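Local coordinates for scallop myosin (Argopecten irradians, PDB 1WDC), which forms the regulatory light chain of molluscan striated-muscle myosin, a calcium-binding EF-hand protein responsible for calcium-dependent control of the Mg-ATPase, at residues D123-R126 against M127-E131; G82-S85 against E86-R90. All coordinates share one frame; numbering follows the deposited sequence.

Followed from the N terminus, the chain first passes through the half that carries the magnesium-bound EF-hand loop, and both contacts come later. Contact 2, at residues 82-90, is met first: it lies where the loop after helix 69-79 runs into helix 86-94. Contact 1, at residues 123-131, follows within helix 122-131, beyond helix 106-115. Each joins adjoining pieces of chain, so neither closes a long loop, and the two stand in series without nesting or crossing. Their centres are 20 Å apart and their nearest atoms about 11 Å, so the two do not meet directly. Helix 141-149 is their common neighbour, receiving side chains from both, and another protein chain packs on each.

Contact 1: residues D123-R126 against M127-E131; sequences DEMR and MTFKE
The guanidinium of Arg126 has the Met127 sulfur over one face, with SD 3.1 Å above the plane and displaced toward its rim. The same group meets Lys130 at its edge, where Arg126 NH2 lies 3.4 Å from Lys130 CD. The like charges are also near, Arg126 NH2 to Lys130 NZ being 3.8 Å, which probably disfavours this pairing unless solvent screens it. A turn apart on another side of the helix, Met125 SD sits 5.4 Å from the Phe129 ring centroid and 86° off its normal, a Met-aromatic contact at the ring edge. Ile106, Ile109 and Leu113 of helix 106-115 also pack on Phe129. Glu124 O takes two bonds from Thr128, from OG1 at 2.7 Å and from N at 3.0 Å, arriving from opposite faces of the carbonyl plane. The hydroxyl can reach back because OG1 stands beside its own backbone N (chi1 -64°). A valine in place of this threonine would probably leave Glu124 O with the backbone donor alone of these two. Successive i to i+4 bonds, including Phe129 N to Met125 O (3.2 Å, 163° at the hydrogen), identify a regular alpha-helix, here one of the helices of an EF-hand-type domain.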
loop_
_atom_site.group_PDB
_atom_site.type_symbol
_atom_site.label_atom_id
_atom_site.label_comp_id
_atom_site.label_asym_id
_atom_site.label_seq_id
_atom_site.Cartn_x
_atom_site.Cartn_y
_atom_site.Cartn_z
ATOM N N ASP B 123 3.163 -6.791 -18.646
ATOM C CA ASP B 123 3.201 -5.850 -19.737
ATOM C C ASP B 123 2.959 -4.465 -19.272
ATOM O O ASP B 123 3.689 -3.579 -19.682
ATOM C CB ASP B 123 2.214 -6.241 -20.836
ATOM C CG ASP B 123 2.761 -7.356 -21.730
ATOM O OD1 ASP B 123 3.863 -7.153 -22.322
ATOM O OD2 ASP B 123 2.159 -8.464 -21.740
ATOM N N GLU B 124 2.093 -4.287 -18.277
ATOM C CA GLU B 124 2.056 -2.991 -17.581
ATOM C C GLU B 124 3.377 -2.728 -16.863
ATOM O O GLU B 124 3.816 -1.582 -16.777
ATOM C CB GLU B 124 0.955 -2.960 -16.552
ATOM C CG GLU B 124 -0.392 -3.085 -17.104
ATOM C CD GLU B 124 -1.365 -3.520 -16.066
ATOM O OE1 GLU B 124 -1.096 -4.491 -15.360
ATOM O OE2 GLU B 124 -2.462 -2.964 -16.009
ATOM N N MET B 125 4.035 -3.802 -16.405
ATOM C CA MET B 125 5.322 -3.681 -15.689
ATOM C C MET B 125 6.428 -3.300 -16.677
ATOM O O MET B 125 7.168 -2.313 -16.503
ATOM C CB MET B 125 5.690 -5.016 -14.980
ATOM C CG MET B 125 5.006 -5.283 -13.623
ATOM S SD MET B 125 5.212 -3.990 -12.371
ATOM C CE MET B 125 6.882 -3.886 -12.341
ATOM N N ARG B 126 6.456 -4.053 -17.767
ATOM C CA ARG B 126 7.354 -3.784 -18.861
ATOM C C ARG B 126 7.253 -2.294 -19.310
ATOM O O ARG B 126 8.285 -1.587 -19.438
ATOM C CB ARG B 126 6.978 -4.735 -19.993
ATOM C CG ARG B 126 8.130 -5.231 -20.841
ATOM C CD ARG B 126 7.666 -5.476 -22.274
ATOM N NE ARG B 126 8.093 -4.367 -23.117
ATOM C CZ ARG B 126 7.360 -3.783 -24.059
ATOM N NH1 ARG B 126 6.321 -4.402 -24.614
ATOM N NH2 ARG B 126 7.783 -2.628 -24.545
ATOM N N MET B 127 6.008 -1.804 -19.438
ATOM C CA MET B 127 5.721 -0.480 -20.006
ATOM C C MET B 127 5.997 0.666 -19.054
ATOM O O MET B 127 6.362 1.750 -19.479
ATOM C CB MET B 127 4.264 -0.382 -20.478
ATOM C CG MET B 127 3.944 -1.086 -21.806
ATOM S SD MET B 127 5.333 -1.105 -23.034
ATOM C CE MET B 127 5.651 0.695 -23.328
ATOM N N THR B 128 5.747 0.447 -17.772
ATOM C CA THR B 128 5.968 1.477 -16.776
ATOM C C THR B 128 7.433 1.785 -16.662
ATOM O O THR B 128 7.835 2.946 -16.622
ATOM C CB THR B 128 5.488 0.993 -15.448
ATOM O OG1 THR B 128 4.085 0.799 -15.528
ATOM C CG2 THR B 128 5.788 1.982 -14.380
ATOM N N PHE B 129 8.230 0.726 -16.594
ATOM C CA PHE B 129 9.643 0.882 -16.283
ATOM C C PHE B 129 10.537 1.028 -17.534
ATOM O O PHE B 129 11.693 1.433 -17.425
ATOM C CB PHE B 129 10.135 -0.275 -15.385
ATOM C CG PHE B 129 9.593 -0.236 -13.972
ATOM C CD1 PHE B 129 10.044 0.701 -13.064
ATOM C CD2 PHE B 129 8.528 -1.039 -13.600
ATOM C CE1 PHE B 129 9.409 0.841 -11.815
ATOM C CE2 PHE B 129 7.908 -0.883 -12.360
ATOM C CZ PHE B 129 8.345 0.048 -11.492
ATOM N N LYS B 130 9.978 0.781 -18.719
ATOM C CA LYS B 130 10.593 1.214 -19.982
ATOM C C LYS B 130 10.905 2.725 -19.957
ATOM O O LYS B 130 11.935 3.180 -20.479
ATOM C CB LYS B 130 9.641 0.886 -21.154
ATOM C CG LYS B 130 10.261 0.924 -22.560
ATOM C CD LYS B 130 9.399 0.173 -23.582
ATOM C CE LYS B 130 10.123 0.019 -24.923
ATOM N NZ LYS B 130 9.316 0.522 -26.091
ATOM N N GLU B 131 10.076 3.477 -19.235
ATOM C CA GLU B 131 10.142 4.926 -19.274
ATOM C C GLU B 131 10.785 5.586 -18.039
ATOM O O GLU B 131 11.343 6.686 -18.142
ATOM C CB GLU B 131 8.735 5.467 -19.508
ATOM C CG GLU B 131 8.623 6.396 -20.723
ATOM C CD GLU B 131 9.240 5.813 -22.002
ATOM O OE1 GLU B 131 8.963 4.632 -22.331
ATOM O OE2 GLU B 131 9.979 6.551 -22.695
#

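Contact 2: residues G82-S85 against E86-R90; sequences GTDS and EETIR
A serine N-cap begins helix 86-94 within the second EF-hand region, and the side chain of Ser85 provides the evidence. Its OG accepts from Thr88 N at 3.4 Å, a weak capping bond despite a fairly straight 158° at the hydrogen. The position follows from chi1 of 59°, which sets OG between the serine's own backbone N and carbonyl carbon and directs it into the first turn. There Ser85 OG also lies 2.9 Å from Thr88 OG1, a hydroxyl pair whose proton is not settled. The backbone supplies a firmer link: Ile89 N donates to Ser85 O over 3.1 Å at 160°.

Van der Waals contacts to Asp84 complete the turn. Asp84 crosses Thr88 obliquely, and the threonine methyl CG2 comes to 3.6 Å from Asp84 OD1. With CG2 anti to the Thr88 backbone N, the methyl and the hydroxyl take different partners, Asp84 and Ser85. Ile89 CG1 packs 3.9 Å from Asp84 CB as well, while Ile89 CD1 lies 3.5 Å from the carbonyl Asp84 O.

Asp84 OD2 is bound outside the turn, by a salt bridge to a basic side chain and a hydrogen bond to a polar one, both of another protein chain. Lys149 NZ bonds Asp84 O, and Glu86 packs on Thr145 and Ala146 of helix 141-149 while its OE1 bonds Ser151 OG just past that helix, so the start of helix 86-94 lies against the C-terminal helix of the chain.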
loop_
_atom_site.group_PDB
_atom_site.type_symbol
_atom_site.label_atom_id
_atom_site.label_comp_id
_atom_site.label_asym_id
_atom_site.label_seq_id
_atom_site.Cartn_x
_atom_site.Cartn_y
_atom_site.Cartn_z
ATOM N N GLY B 82 -10.124 13.270 -14.418
ATOM C CA GLY B 82 -10.399 12.082 -13.612
ATOM C C GLY B 82 -9.121 11.380 -13.189
ATOM O O GLY B 82 -9.072 10.155 -12.966
ATOM N N THR B 83 -8.085 12.202 -13.059
ATOM C CA THR B 83 -6.767 11.762 -12.683
ATOM C C THR B 83 -6.321 12.713 -11.557
ATOM O O THR B 83 -6.930 13.764 -11.340
ATOM C CB THR B 83 -5.851 11.827 -13.919
ATOM O OG1 THR B 83 -4.542 11.343 -13.594
ATOM C CG2 THR B 83 -5.758 13.253 -14.430
ATOM N N ASP B 84 -5.416 12.231 -10.708
ATOM C CA ASP B 84 -5.019 12.933 -9.494
ATOM C C ASP B 84 -4.004 14.018 -9.777
ATOM O O ASP B 84 -3.275 13.925 -10.751
ATOM C CB ASP B 84 -4.467 11.926 -8.497
ATOM C CG ASP B 84 -5.570 11.126 -7.827
ATOM O OD1 ASP B 84 -6.235 11.704 -6.929
ATOM O OD2 ASP B 84 -5.830 9.963 -8.230
ATOM N N SER B 85 -3.988 15.074 -8.970
ATOM C CA SER B 85 -2.960 16.089 -9.103
ATOM C C SER B 85 -1.556 15.542 -8.855
ATOM O O SER B 85 -1.402 14.464 -8.304
ATOM C CB SER B 85 -3.219 17.207 -8.129
ATOM O OG SER B 85 -3.235 16.683 -6.822
ATOM N N GLU B 86 -0.538 16.338 -9.182
ATOM C CA GLU B 86 0.844 15.896 -9.085
ATOM C C GLU B 86 1.253 15.771 -7.635
ATOM O O GLU B 86 1.987 14.849 -7.247
ATOM C CB GLU B 86 1.771 16.879 -9.775
ATOM C CG GLU B 86 3.077 16.245 -10.222
ATOM C CD GLU B 86 4.053 17.234 -10.852
ATOM O OE1 GLU B 86 3.601 18.293 -11.337
ATOM O OE2 GLU B 86 5.262 16.918 -10.941
ATOM N N GLU B 87 0.705 16.661 -6.824
ATOM C CA GLU B 87 0.969 16.638 -5.399
ATOM C C GLU B 87 0.399 15.383 -4.736
ATOM O O GLU B 87 1.091 14.720 -3.965
ATOM C CB GLU B 87 0.385 17.886 -4.748
ATOM C CG GLU B 87 0.616 17.954 -3.247
ATOM C CD GLU B 87 -0.136 19.102 -2.606
ATOM O OE1 GLU B 87 -1.393 19.124 -2.691
ATOM O OE2 GLU B 87 0.542 19.993 -2.045
ATOM N N THR B 88 -0.824 15.020 -5.120
ATOM C CA THR B 88 -1.458 13.800 -4.630
ATOM C C THR B 88 -0.647 12.550 -4.972
ATOM O O THR B 88 -0.493 11.665 -4.138
ATOM C CB THR B 88 -2.876 13.623 -5.206
ATOM O OG1 THR B 88 -3.706 14.688 -4.752
ATOM C CG2 THR B 88 -3.490 12.307 -4.738
ATOM N N ILE B 89 -0.173 12.480 -6.210
ATOM C CA ILE B 89 0.616 11.344 -6.689
ATOM C C ILE B 89 2.008 11.301 -6.052
ATOM O O ILE B 89 2.447 10.257 -5.598
ATOM C CB ILE B 89 0.768 11.352 -8.247
ATOM C CG1 ILE B 89 -0.611 11.428 -8.938
ATOM C CG2 ILE B 89 1.519 10.073 -8.709
ATOM C CD1 ILE B 89 -0.552 11.714 -10.450
ATOM N N ARG B 90 2.665 12.443 -5.955
ATOM C CA ARG B 90 3.938 12.497 -5.241
ATOM C C ARG B 90 3.860 12.115 -3.743
ATOM O O ARG B 90 4.695 11.345 -3.250
ATOM C CB ARG B 90 4.558 13.869 -5.401
ATOM C CG ARG B 90 6.050 13.836 -5.231
ATOM C CD ARG B 90 6.612 15.231 -5.218
ATOM N NE ARG B 90 5.904 16.131 -6.122
ATOM C CZ ARG B 90 5.205 17.178 -5.703
ATOM N NH1 ARG B 90 4.936 17.324 -4.408
ATOM N NH2 ARG B 90 4.716 18.034 -6.578
#